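Side-chain contacts in SusD homolog (Bacteroides thetaiotaomicron VPI-5482, PDB 3IV0), which probably binds glycans at the outer membrane as a lipoprotein of the SusD family, although its ligand is not established: residues A[35-40]-A[266-271]; A[279-284]-A[297-302]; A[322-327]-A[422-427]; A[347-350]-A[354-357]. All coordinates share one frame; numbering follows the deposited sequence. Where two conformers were deposited one is given.

Contact 1. Residues A[35-40]-A[266-271]; sequences NATMSQ and FEIAQN
Ile268 meets Thr37 and Met38 where the last turn of helix 19-39 passes over the end of strand 264-268, a point at which the helical SusD-family fold packs on its short antiparallel pair of strands 264-268 and 362-366. The two backbones stay well apart, with Met38 CA and Ile268 CA 8.4 Å from each other, so the gap is bridged by side chains.

From Ile268 CB, which points toward the helix, the side chain divides. CG1 stands anti to the carbonyl carbon (chi1 -60°) and the chain continues extended, which carries CD1 out to the helix. CB, CG1 and CG2 make no approach to 35-40 within 4.2 Å; CD1 does all the touching. This methyl lies 3.4 Å from Thr37 OG1 and 3.9 Å from Met38 CG, and so sits at the junction of two successive helix residues. The isoleucine also packs on Phe33 and Arg34 of the same helix and on Val364 of the neighbouring strand 362-366.

The polar need of Thr37 OG1 is met within the helix, by a hydrogen bond with Phe33 O, one turn back. Met38, a selenomethionine, is bent at both chi2 and chi3, and it is CG, the methylene next to SE, that makes its contact.

All three touching residues are buried, and the joined surface is small, 105 Å². The helix closes here with a wider, pi-type turn. Its evidence is the hydrogen bond from Gln40 N to Asn35 O, five residues back, at 2.9 Å.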
loop_
_atom_site.group_PDB
_atom_site.type_symbol
_atom_site.label_atom_id
_atom_site.label_comp_id
_atom_site.label_asym_id
_atom_site.label_seq_id
_atom_site.Cartn_x
_atom_site.Cartn_y
_atom_site.Cartn_z
ATOM N N ASN A 35 -11.050 0.938 -7.888
ATOM C CA ASN A 35 -11.454 -0.290 -8.561
ATOM C C ASN A 35 -10.306 -1.260 -8.756
ATOM O O ASN A 35 -10.498 -2.475 -8.578
ATOM C CB ASN A 35 -12.133 0.034 -9.898
ATOM C CG ASN A 35 -13.549 0.523 -9.728
ATOM O OD1 ASN A 35 -14.193 0.252 -8.738
ATOM N ND2 ASN A 35 -14.031 1.251 -10.743
ATOM N N ALA A 36 -9.144 -0.735 -9.145
ATOM C CA ALA A 36 -7.978 -1.579 -9.418
ATOM C C ALA A 36 -7.436 -2.248 -8.173
ATOM O O ALA A 36 -6.822 -3.326 -8.271
ATOM C CB ALA A 36 -6.900 -0.744 -10.029
ATOM N N THR A 37 -7.589 -1.622 -7.024
ATOM C CA THR A 37 -6.931 -2.075 -5.796
ATOM C C THR A 37 -7.824 -2.812 -4.823
ATOM O O THR A 37 -7.344 -3.720 -4.131
ATOM C CB THR A 37 -6.319 -0.871 -5.063
ATOM O OG1 THR A 37 -7.317 0.128 -4.886
ATOM C CG2 THR A 37 -5.117 -0.298 -5.817
HETATM N N MSE A 38 -9.112 -2.415 -4.763
HETATM C CA MSE A 38 -10.082 -2.810 -3.723
HETATM C C MSE A 38 -11.455 -3.240 -4.187
HETATM O O MSE A 38 -12.067 -4.061 -3.505
HETATM C CB MSE A 38 -10.263 -1.668 -2.703
HETATM C CG MSE A 38 -8.992 -1.180 -1.978
HETATM SE SE MSE A 38 -8.133 -2.523 -0.871
HETATM C CE MSE A 38 -9.591 -2.794 0.373
ATOM N N SER A 39 -12.002 -2.581 -5.201
ATOM C CA SER A 39 -13.427 -2.714 -5.474
ATOM C C SER A 39 -13.766 -3.649 -6.606
ATOM O O SER A 39 -14.864 -4.201 -6.591
ATOM C CB SER A 39 -14.078 -1.339 -5.641
ATOM O OG SER A 39 -14.072 -0.630 -4.421
ATOM N N GLN A 40 -12.871 -3.823 -7.570
ATOM C CA GLN A 40 -13.096 -4.775 -8.654
ATOM C C GLN A 40 -12.126 -5.957 -8.598
ATOM O O GLN A 40 -12.298 -6.901 -9.351
ATOM C CB GLN A 40 -13.024 -4.071 -10.023
ATOM C CG GLN A 40 -14.191 -3.067 -10.266
ATOM C CD GLN A 40 -14.167 -2.293 -11.631
ATOM O OE1 GLN A 40 -13.129 -2.085 -12.268
ATOM N NE2 GLN A 40 -15.346 -1.827 -12.048
ATOM N N PHE A 266 -2.325 8.737 2.975
ATOM C CA PHE A 266 -3.155 8.549 1.774
ATOM C C PHE A 266 -4.026 7.361 2.030
ATOM O O PHE A 266 -3.550 6.312 2.511
ATOM C CB PHE A 266 -2.360 8.409 0.465
ATOM C CG PHE A 266 -3.257 8.388 -0.728
ATOM C CD1 PHE A 266 -3.994 9.532 -1.027
ATOM C CD2 PHE A 266 -3.510 7.242 -1.428
ATOM C CE1 PHE A 266 -4.910 9.519 -2.054
ATOM C CE2 PHE A 266 -4.444 7.225 -2.453
ATOM C CZ PHE A 266 -5.150 8.375 -2.752
ATOM N N GLU A 267 -5.297 7.473 1.662
ATOM C CA GLU A 267 -6.318 6.453 1.895
ATOM C C GLU A 267 -7.205 6.319 0.675
ATOM O O GLU A 267 -7.417 7.291 -0.034
ATOM C CB GLU A 267 -7.168 6.834 3.125
ATOM C CG GLU A 267 -6.332 7.251 4.310
ATOM C CD GLU A 267 -7.140 7.783 5.478
ATOM O OE1 GLU A 267 -8.384 7.851 5.398
ATOM O OE2 GLU A 267 -6.483 8.172 6.471
ATOM N N ILE A 268 -7.689 5.104 0.449
ATOM C CA ILE A 268 -8.689 4.806 -0.561
ATOM C C ILE A 268 -10.035 4.830 0.135
ATOM O O ILE A 268 -10.231 4.170 1.153
ATOM C CB ILE A 268 -8.434 3.408 -1.187
ATOM C CG1 ILE A 268 -7.053 3.320 -1.855
ATOM C CG2 ILE A 268 -9.512 3.081 -2.242
ATOM C CD1 ILE A 268 -6.509 1.888 -2.062
ATOM N N ALA A 269 -10.987 5.615 -0.379
ATOM C CA ALA A 269 -12.233 5.859 0.295
ATOM C C ALA A 269 -13.200 4.688 0.179
ATOM O O ALA A 269 -13.430 4.166 -0.911
ATOM C CB ALA A 269 -12.899 7.132 -0.318
ATOM N N GLN A 270 -13.762 4.284 1.315
ATOM C CA GLN A 270 -14.943 3.439 1.342
ATOM C C GLN A 270 -16.089 4.270 1.902
ATOM O O GLN A 270 -15.908 5.066 2.819
ATOM C CB GLN A 270 -14.748 2.190 2.226
ATOM C CG GLN A 270 -15.509 0.996 1.712
ATOM C CD GLN A 270 -15.397 -0.254 2.547
ATOM O OE1 GLN A 270 -14.821 -0.271 3.658
ATOM N NE2 GLN A 270 -15.939 -1.306 2.030
ATOM N N ASN A 271 -17.254 4.080 1.334
ATOM C CA ASN A 271 -18.447 4.761 1.838
ATOM C C ASN A 271 -19.657 3.859 1.581
ATOM O O ASN A 271 -20.295 3.918 0.515
ATOM C CB ASN A 271 -18.572 6.152 1.231
ATOM C CG ASN A 271 -19.606 6.990 1.937
ATOM O OD1 ASN A 271 -20.558 6.451 2.482
ATOM N ND2 ASN A 271 -19.399 8.307 1.970
#

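Contact 2. Residues A[279-284]-A[297-302]; sequences MMNAKF and MPLFCY
Asn281 and Leu299 mark the nearest backbone approach, their CA atoms 9.1 Å apart, so the two segments meet through side chains. Residues 280-282 form a short 3-10 turn, as its three-residue steps attest: Ala282 N bonds to Met279 O at 3.0 Å and Lys283 N to Met280 O at 3.1 Å. Within 297-302, Leu299 alone takes helix-like backbone angles, and the chain extends into strand 300-302 directly after it.

The ring of Phe284 carries most of the contact. With CG anti to the backbone N (chi1 176°), it reaches out to the strand and meets Tyr302 coming from the opposite direction. The rings meet edge to edge: Tyr302 OH lies near the plane of the phenylalanine, 3.3 Å from Phe284 CE1, while Phe284 CZ lies near the tyrosine plane, 3.8 Å from Tyr302 CE1. Phe300 completes an aromatic group of three, its CZ 4.2 Å from Phe284 CE1, with the latter at the Phe300 rim. At the less buried end, the amide of Asn281 lies against Leu299 CD2, the two side chains running at about a right angle.

Helix 43-50 packs against this group, Thr45 and Asp49 touching Phe284 and Met50 touching Phe300. Helix 63-69 adds Tyr64 beside Leu299 and Val65 beside Phe300, and strand 55-57 pairs antiparallel with strand 300-302.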
loop_
_atom_site.group_PDB
_atom_site.type_symbol
_atom_site.label_atom_id
_atom_site.label_comp_id
_atom_site.label_asym_id
_atom_site.label_seq_id
_atom_site.Cartn_x
_atom_site.Cartn_y
_atom_site.Cartn_z
HETATM N N MSE A 279 -14.700 -4.925 -2.261
HETATM C CA MSE A 279 -14.989 -6.340 -2.190
HETATM C C MSE A 279 -14.650 -6.860 -0.809
HETATM O O MSE A 279 -13.618 -6.493 -0.241
HETATM C CB MSE A 279 -14.140 -7.087 -3.185
HETATM C CG MSE A 279 -14.556 -6.913 -4.564
HETATM SE SE MSE A 279 -13.385 -7.792 -5.848
HETATM C CE MSE A 279 -13.586 -9.494 -5.236
HETATM N N MSE A 280 -15.497 -7.716 -0.266
HETATM C CA MSE A 280 -15.225 -8.329 0.992
HETATM C C MSE A 280 -13.828 -8.980 1.001
HETATM O O MSE A 280 -13.050 -8.793 1.944
HETATM C CB MSE A 280 -16.304 -9.364 1.258
HETATM C CG MSE A 280 -16.163 -9.989 2.559
HETATM SE SE MSE A 280 -17.737 -10.950 3.126
HETATM C CE MSE A 280 -18.642 -9.863 3.051
ATOM N N ASN A 281 -13.516 -9.721 -0.050
ATOM C CA ASN A 281 -12.265 -10.472 -0.139
ATOM C C ASN A 281 -11.044 -9.556 -0.333
ATOM O O ASN A 281 -9.910 -9.968 -0.183
ATOM C CB ASN A 281 -12.375 -11.517 -1.263
ATOM C CG ASN A 281 -11.313 -12.586 -1.231
ATOM O OD1 ASN A 281 -10.860 -13.086 -0.160
ATOM N ND2 ASN A 281 -10.932 -12.990 -2.400
ATOM N N ALA A 282 -11.298 -8.311 -0.710
ATOM C CA ALA A 282 -10.255 -7.292 -0.837
ATOM C C ALA A 282 -9.830 -6.658 0.479
ATOM O O ALA A 282 -8.768 -6.020 0.573
ATOM C CB ALA A 282 -10.704 -6.165 -1.779
ATOM N N LYS A 283 -10.679 -6.794 1.499
ATOM C CA LYS A 283 -10.438 -6.194 2.805
ATOM C C LYS A 283 -9.766 -7.224 3.697
ATOM O O LYS A 283 -10.390 -8.220 4.102
ATOM C CB LYS A 283 -11.746 -5.713 3.420
ATOM C CG LYS A 283 -12.337 -4.553 2.620
ATOM C CD LYS A 283 -13.601 -3.991 3.240
ATOM C CE LYS A 283 -14.816 -4.756 2.797
ATOM N NZ LYS A 283 -16.092 -4.020 3.151
ATOM N N PHE A 284 -8.519 -6.961 4.051
ATOM C CA PHE A 284 -7.787 -7.865 4.924
ATOM C C PHE A 284 -8.605 -8.254 6.139
ATOM O O PHE A 284 -8.725 -9.461 6.492
ATOM C CB PHE A 284 -6.492 -7.166 5.364
ATOM C CG PHE A 284 -5.651 -7.940 6.356
ATOM C CD1 PHE A 284 -4.755 -8.885 5.907
ATOM C CD2 PHE A 284 -5.746 -7.707 7.715
ATOM C CE1 PHE A 284 -3.943 -9.588 6.789
ATOM C CE2 PHE A 284 -4.928 -8.422 8.596
ATOM C CZ PHE A 284 -4.053 -9.374 8.107
HETATM N N MSE A 297 -15.318 -19.656 11.198
HETATM C CA MSE A 297 -13.858 -19.467 11.120
HETATM C C MSE A 297 -13.569 -18.458 10.005
HETATM O O MSE A 297 -14.363 -18.314 9.080
HETATM C CB MSE A 297 -13.115 -20.790 10.857
HETATM C CG MSE A 297 -13.416 -21.440 9.499
HETATM SE SE MSE A 297 -13.291 -23.416 9.432
HETATM C CE MSE A 297 -14.240 -23.661 7.783
ATOM N N PRO A 298 -12.431 -17.745 10.099
ATOM C CA PRO A 298 -12.049 -16.823 9.014
ATOM C C PRO A 298 -11.551 -17.526 7.782
ATOM O O PRO A 298 -11.453 -18.736 7.735
ATOM C CB PRO A 298 -10.904 -16.015 9.617
ATOM C CG PRO A 298 -10.813 -16.373 11.042
ATOM C CD PRO A 298 -11.440 -17.748 11.181
ATOM N N LEU A 299 -11.168 -16.753 6.769
ATOM C CA LEU A 299 -10.556 -17.332 5.588
ATOM C C LEU A 299 -9.197 -17.971 5.879
ATOM O O LEU A 299 -8.884 -19.056 5.389
ATOM C CB LEU A 299 -10.391 -16.235 4.513
ATOM C CG LEU A 299 -9.768 -16.691 3.205
ATOM C CD1 LEU A 299 -10.770 -17.500 2.426
ATOM C CD2 LEU A 299 -9.334 -15.472 2.357
ATOM N N PHE A 300 -8.357 -17.281 6.649
ATOM C CA PHE A 300 -7.020 -17.770 6.953
ATOM C C PHE A 300 -6.514 -17.241 8.277
ATOM O O PHE A 300 -7.073 -16.328 8.856
ATOM C CB PHE A 300 -6.001 -17.459 5.828
ATOM C CG PHE A 300 -5.730 -15.981 5.594
ATOM C CD1 PHE A 300 -4.831 -15.267 6.398
ATOM C CD2 PHE A 300 -6.323 -15.321 4.550
ATOM C CE1 PHE A 300 -4.556 -13.929 6.167
ATOM C CE2 PHE A 300 -6.068 -13.972 4.324
ATOM C CZ PHE A 300 -5.182 -13.285 5.115
ATOM N N CYS A 301 -5.430 -17.849 8.731
ATOM C CA CYS A 301 -4.735 -17.383 9.909
ATOM C C CYS A 301 -3.227 -17.419 9.718
ATOM O O CYS A 301 -2.701 -18.145 8.893
ATOM C CB CYS A 301 -5.124 -18.211 11.148
ATOM S SG CYS A 301 -4.657 -19.952 11.120
ATOM N N TYR A 302 -2.556 -16.633 10.550
ATOM C CA TYR A 302 -1.105 -16.563 10.594
ATOM C C TYR A 302 -0.540 -17.625 11.520
ATOM O O TYR A 302 -1.121 -17.903 12.573
ATOM C CB TYR A 302 -0.672 -15.196 11.140
ATOM C CG TYR A 302 -0.768 -14.090 10.095
ATOM C CD1 TYR A 302 -1.975 -13.488 9.836
ATOM C CD2 TYR A 302 0.327 -13.741 9.338
ATOM C CE1 TYR A 302 -2.078 -12.492 8.878
ATOM C CE2 TYR A 302 0.228 -12.731 8.356
ATOM C CZ TYR A 302 -0.980 -12.132 8.159
ATOM O OH TYR A 302 -1.118 -11.147 7.207
#

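Contact 3. Residues A[322-327]-A[422-427]; sequences LWFDEK and ELIGEG
Glu422 OE2 is gripped by two arginines, Arg366 and Arg398, and lies 4.0 Å from Trp323 CH2 across the contact; the other carboxylate oxygen, OE1, is paired with Arg319. So much positive charge around a buried carboxylate would be expected to keep it ionised. The glutamate gets there by a bend at chi2 (64°), which turns back a side chain whose CB points away from the tryptophan; its carboxylate plane stands 60° from the indole.

Trp323 also approaches the main chain. CZ3 and CH2, at the far end of the six-membered ring, are each 3.4 Å from Glu422 O, which lies obliquely to the ring. That oxygen is bonded to Lys343, whose ammonium group forms a cation-pi pair with the same indole, while Trp323 NE1 bonds to Ser253 OG.

On the tryptophan side the chain is leaving helix 318-323. On the glutamate side, helix 408-422 is joined to helix 429-436 through a type II beta turn from Leu423 to Glu426, closed by Glu426 N to Leu423 O at 2.9 Å. Gly425 takes the turn position with phi 85°, where a CB would jam against the preceding carbonyl oxygen.

Were a leucine to replace Trp323, Ser253 would probably lose its indole N-H partner and Lys343 its aromatic face, with a gap opening beside Glu422 O.

Ile424 divides its two branches between two rings: CG2 lies 4.3 Å from Trp323 CE3, and CD1 meets the rim of Phe324, 4.2 Å from CZ.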
loop_
_atom_site.group_PDB
_atom_site.type_symbol
_atom_site.label_atom_id
_atom_site.label_comp_id
_atom_site.label_asym_id
_atom_site.label_seq_id
_atom_site.Cartn_x
_atom_site.Cartn_y
_atom_site.Cartn_z
ATOM N N LEU A 322 -4.547 -5.458 21.694
ATOM C CA LEU A 322 -5.562 -4.656 21.018
ATOM C C LEU A 322 -5.822 -5.087 19.600
ATOM O O LEU A 322 -6.899 -4.795 19.078
ATOM C CB LEU A 322 -5.182 -3.181 21.038
ATOM C CG LEU A 322 -5.191 -2.519 22.401
ATOM C CD1 LEU A 322 -4.508 -1.171 22.388
ATOM C CD2 LEU A 322 -6.638 -2.335 22.919
ATOM N N TRP A 323 -4.866 -5.730 18.970
ATOM C CA TRP A 323 -5.006 -6.074 17.560
ATOM C C TRP A 323 -5.269 -7.540 17.323
ATOM O O TRP A 323 -5.679 -7.919 16.232
ATOM C CB TRP A 323 -3.786 -5.632 16.772
ATOM C CG TRP A 323 -3.634 -4.159 16.656
ATOM C CD1 TRP A 323 -4.492 -3.217 17.078
ATOM C CD2 TRP A 323 -2.569 -3.475 15.977
ATOM N NE1 TRP A 323 -4.010 -1.959 16.759
ATOM C CE2 TRP A 323 -2.831 -2.103 16.080
ATOM C CE3 TRP A 323 -1.412 -3.894 15.327
ATOM C CZ2 TRP A 323 -1.991 -1.150 15.517
ATOM C CZ3 TRP A 323 -0.593 -2.942 14.752
ATOM C CH2 TRP A 323 -0.873 -1.593 14.885
ATOM N N PHE A 324 -5.053 -8.375 18.342
ATOM C CA PHE A 324 -5.213 -9.810 18.201
ATOM C C PHE A 324 -6.111 -10.327 19.312
ATOM O O PHE A 324 -6.254 -9.695 20.365
ATOM C CB PHE A 324 -3.867 -10.548 18.243
ATOM C CG PHE A 324 -2.925 -10.122 17.171
ATOM C CD1 PHE A 324 -2.102 -9.029 17.366
ATOM C CD2 PHE A 324 -2.837 -10.833 15.986
ATOM C CE1 PHE A 324 -1.251 -8.613 16.372
ATOM C CE2 PHE A 324 -1.957 -10.408 14.968
ATOM C CZ PHE A 324 -1.163 -9.314 15.186
ATOM N N ASP A 325 -6.724 -11.478 19.069
ATOM C CA ASP A 325 -7.430 -12.181 20.153
ATOM C C ASP A 325 -6.451 -13.009 21.002
ATOM O O ASP A 325 -5.233 -13.030 20.800
ATOM C CB ASP A 325 -8.596 -12.993 19.577
ATOM C CG ASP A 325 -8.156 -14.248 18.835
ATOM O OD1 ASP A 325 -7.006 -14.691 18.934
ATOM O OD2 ASP A 325 -9.008 -14.832 18.108
ATOM N N GLU A 326 -6.993 -13.659 22.021
ATOM C CA GLU A 326 -6.145 -14.348 22.988
ATOM C C GLU A 326 -5.457 -15.589 22.417
ATOM O O GLU A 326 -4.503 -16.098 22.995
ATOM C CB GLU A 326 -6.965 -14.678 24.243
ATOM C CG GLU A 326 -6.137 -14.997 25.458
ATOM C CD GLU A 326 -6.967 -14.979 26.735
ATOM O OE1 GLU A 326 -7.119 -13.890 27.335
ATOM O OE2 GLU A 326 -7.466 -16.056 27.127
ATOM N N LYS A 327 -5.881 -16.037 21.227
ATOM C CA LYS A 327 -5.277 -17.174 20.562
ATOM C C LYS A 327 -4.187 -16.771 19.568
ATOM O O LYS A 327 -3.777 -17.549 18.735
ATOM C CB LYS A 327 -6.355 -17.975 19.835
ATOM C CG LYS A 327 -7.440 -18.486 20.775
ATOM C CD LYS A 327 -8.725 -18.843 20.037
ATOM C CE LYS A 327 -9.650 -17.638 19.824
ATOM N NZ LYS A 327 -10.670 -17.489 20.909
ATOM N N GLU A 422 3.828 -3.043 13.053
ATOM C CA GLU A 422 2.973 -1.874 12.988
ATOM C C GLU A 422 1.990 -1.918 11.821
ATOM O O GLU A 422 0.835 -1.511 11.968
ATOM C CB GLU A 422 3.829 -0.622 12.886
ATOM C CG GLU A 422 3.065 0.666 12.859
ATOM C CD GLU A 422 2.305 0.939 14.125
ATOM O OE1 GLU A 422 2.660 0.409 15.214
ATOM O OE2 GLU A 422 1.325 1.713 14.098
ATOM N N LEU A 423 2.427 -2.459 10.682
ATOM C CA LEU A 423 1.655 -2.361 9.452
ATOM C C LEU A 423 0.985 -3.628 9.007
ATOM O O LEU A 423 0.417 -3.691 7.917
ATOM C CB LEU A 423 2.522 -1.815 8.336
ATOM C CG LEU A 423 3.183 -0.466 8.596
ATOM C CD1 LEU A 423 4.167 -0.078 7.472
ATOM C CD2 LEU A 423 2.172 0.686 8.796
ATOM N N ILE A 424 0.923 -4.616 9.886
ATOM C CA ILE A 424 0.295 -5.862 9.521
ATOM C C ILE A 424 -1.118 -5.628 9.022
ATOM O O ILE A 424 -1.904 -4.934 9.642
ATOM C CB ILE A 424 0.337 -6.883 10.713
ATOM C CG1 ILE A 424 -0.169 -8.242 10.201
ATOM C CG2 ILE A 424 -0.440 -6.386 11.956
ATOM C CD1 ILE A 424 0.124 -9.408 11.182
ATOM N N GLY A 425 -1.428 -6.225 7.878
ATOM C CA GLY A 425 -2.760 -6.106 7.295
ATOM C C GLY A 425 -2.994 -4.870 6.443
ATOM O O GLY A 425 -4.103 -4.695 5.958
ATOM N N GLU A 426 -1.967 -4.028 6.240
ATOM C CA GLU A 426 -2.110 -2.789 5.480
ATOM C C GLU A 426 -1.480 -2.859 4.086
ATOM O O GLU A 426 -1.396 -1.837 3.404
ATOM C CB GLU A 426 -1.561 -1.597 6.274
ATOM C CG GLU A 426 -2.352 -1.364 7.577
ATOM C CD GLU A 426 -1.732 -0.331 8.465
ATOM O OE1 GLU A 426 -1.588 0.837 8.042
ATOM O OE2 GLU A 426 -1.388 -0.646 9.621
ATOM N N GLY A 427 -1.023 -4.014 3.656
ATOM C CA GLY A 427 -0.567 -4.192 2.284
ATOM C C GLY A 427 0.884 -3.869 2.031
ATOM O O GLY A 427 1.251 -3.668 0.867
#

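Contact 4. Residues A[347-350]-A[354-357]; sequences IDTY and TITS
Asp348 and Thr356 face each other as a hydrogen-bonded antiparallel pair, with Asp348 N to Thr356 O at 3.0 Å and Thr356 N to Asp348 O at 2.9 Å. Tyr350 and Thr354 form a second such pair, less evenly bonded: Tyr350 N reaches Thr354 O at 2.8 Å in the carbonyl plane, whereas the return bond from Thr354 N to Tyr350 O is bent to 130° at hydrogen. Between them, Thr349 and Ile355 form a non-hydrogen-bonded pair, and Thr349 CA makes a C-H...O contact of 3.1 Å with Thr354 O.

These pairings define a two-stranded beta hairpin with a three-residue connection, its strands 144° apart in direction and thus appreciably twisted.

The aromatic contact lies on the face bearing Tyr350, Thr354 and Thr356. Tyr350 CG sits between its own N and carbonyl carbon, which brings the ring across to the partner strand. Thr354 CB stands over it, 4.1 Å from the Tyr350 ring centroid and 16° off the normal, a CH-pi contact; Thr356 CG2 is at the ring edge. A serine in place of Tyr350 would probably leave the Thr354 methine and methyl without their aromatic partner and open a gap beside Ile272 and Ile277.

Apolar contact on the other face joins Thr349 CG2 to Ile355 CG1. Separately, Ile347, just before the strand, lays its CG2 beside Ile355 CG2, 4.0 Å away.

Among the polar side chains, Thr356 OG1 bonds to Asp286, and Asp348 OD1 accepts from Thr349 N at 2.7 Å, the donor lying above the carboxylate plane.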
loop_
_atom_site.group_PDB
_atom_site.type_symbol
_atom_site.label_atom_id
_atom_site.label_comp_id
_atom_site.label_asym_id
_atom_site.label_seq_id
_atom_site.Cartn_x
_atom_site.Cartn_y
_atom_site.Cartn_z
ATOM N N ILE A 347 -17.233 -2.238 12.415
ATOM C CA ILE A 347 -18.201 -3.167 11.883
ATOM C C ILE A 347 -19.459 -2.432 11.405
ATOM O O ILE A 347 -19.892 -1.484 12.055
ATOM C CB ILE A 347 -18.559 -4.187 12.980
ATOM C CG1 ILE A 347 -17.329 -5.030 13.371
ATOM C CG2 ILE A 347 -19.678 -5.087 12.504
ATOM C CD1 ILE A 347 -17.374 -5.544 14.825
ATOM N N ASP A 348 -20.014 -2.844 10.269
ATOM C CA ASP A 348 -21.233 -2.219 9.778
ATOM C C ASP A 348 -21.925 -3.173 8.838
ATOM O O ASP A 348 -21.374 -4.185 8.423
ATOM C CB ASP A 348 -20.886 -0.901 9.086
ATOM C CG ASP A 348 -22.059 0.050 8.968
ATOM O OD1 ASP A 348 -23.183 -0.308 9.393
ATOM O OD2 ASP A 348 -21.839 1.158 8.431
ATOM N N THR A 349 -23.185 -2.870 8.546
ATOM C CA THR A 349 -23.960 -3.674 7.624
ATOM C C THR A 349 -24.365 -2.865 6.405
ATOM O O THR A 349 -24.465 -1.641 6.469
ATOM C CB THR A 349 -25.210 -4.198 8.312
ATOM O OG1 THR A 349 -25.995 -3.082 8.733
ATOM C CG2 THR A 349 -24.827 -5.028 9.516
ATOM N N TYR A 350 -24.569 -3.541 5.286
ATOM C CA TYR A 350 -25.087 -2.877 4.097
ATOM C C TYR A 350 -25.947 -3.834 3.276
ATOM O O TYR A 350 -26.033 -5.029 3.581
ATOM C CB TYR A 350 -23.940 -2.320 3.257
ATOM C CG TYR A 350 -22.956 -3.350 2.772
ATOM C CD1 TYR A 350 -21.843 -3.699 3.540
ATOM C CD2 TYR A 350 -23.144 -3.987 1.561
ATOM C CE1 TYR A 350 -20.942 -4.644 3.089
ATOM C CE2 TYR A 350 -22.266 -4.926 1.107
ATOM C CZ TYR A 350 -21.159 -5.254 1.864
ATOM O OH TYR A 350 -20.287 -6.195 1.379
ATOM N N THR A 354 -25.776 -7.722 4.846
ATOM C CA THR A 354 -24.378 -8.127 4.713
ATOM C C THR A 354 -23.501 -7.367 5.693
ATOM O O THR A 354 -23.515 -6.135 5.747
ATOM C CB THR A 354 -23.842 -7.854 3.318
ATOM O OG1 THR A 354 -24.713 -8.438 2.343
ATOM C CG2 THR A 354 -22.440 -8.419 3.164
ATOM N N ILE A 355 -22.709 -8.113 6.438
ATOM C CA ILE A 355 -21.842 -7.530 7.441
ATOM C C ILE A 355 -20.409 -7.404 6.914
ATOM O O ILE A 355 -19.895 -8.327 6.309
ATOM C CB ILE A 355 -21.814 -8.392 8.727
ATOM C CG1 ILE A 355 -23.231 -8.638 9.258
ATOM C CG2 ILE A 355 -20.980 -7.723 9.806
ATOM C CD1 ILE A 355 -23.235 -9.630 10.399
ATOM N N THR A 356 -19.789 -6.251 7.173
ATOM C CA THR A 356 -18.337 -6.153 7.021
ATOM C C THR A 356 -17.724 -5.819 8.360
ATOM O O THR A 356 -18.274 -5.062 9.165
ATOM C CB THR A 356 -17.919 -5.084 5.973
ATOM O OG1 THR A 356 -16.486 -5.017 5.876
ATOM C CG2 THR A 356 -18.427 -3.730 6.328
ATOM N N SER A 357 -16.533 -6.348 8.562
ATOM C CA SER A 357 -15.783 -6.018 9.759
ATOM C C SER A 357 -15.011 -4.723 9.650
ATOM O O SER A 357 -14.456 -4.259 10.641
ATOM C CB SER A 357 -14.823 -7.149 10.145
ATOM O OG SER A 357 -13.733 -7.236 9.214
#

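Overall arrangement
Contacts 1, 2 and 3 are buried, whereas contact 4, centred about 23 Å from the chain's centre, is partly exposed. Their chemistry differs too: contact 4 is backbone pairing within a hairpin, contact 1 a single methyl wedge, contact 2 aromatic rims, and contact 3 an indole beside one salt-bridged carboxylate. Contact 2 touches each of the others. Met38 O reaches Met279 N at 3.0 Å, a probable hydrogen bond to contact 1; Lys283 NZ does the same with Thr356 OG1 of contact 4, at 2.9 Å; and Phe284 CD2 packs 3.4 Å from Gly425 CA of contact 3. Contact 4 is nested within the loop that contact 3 closes.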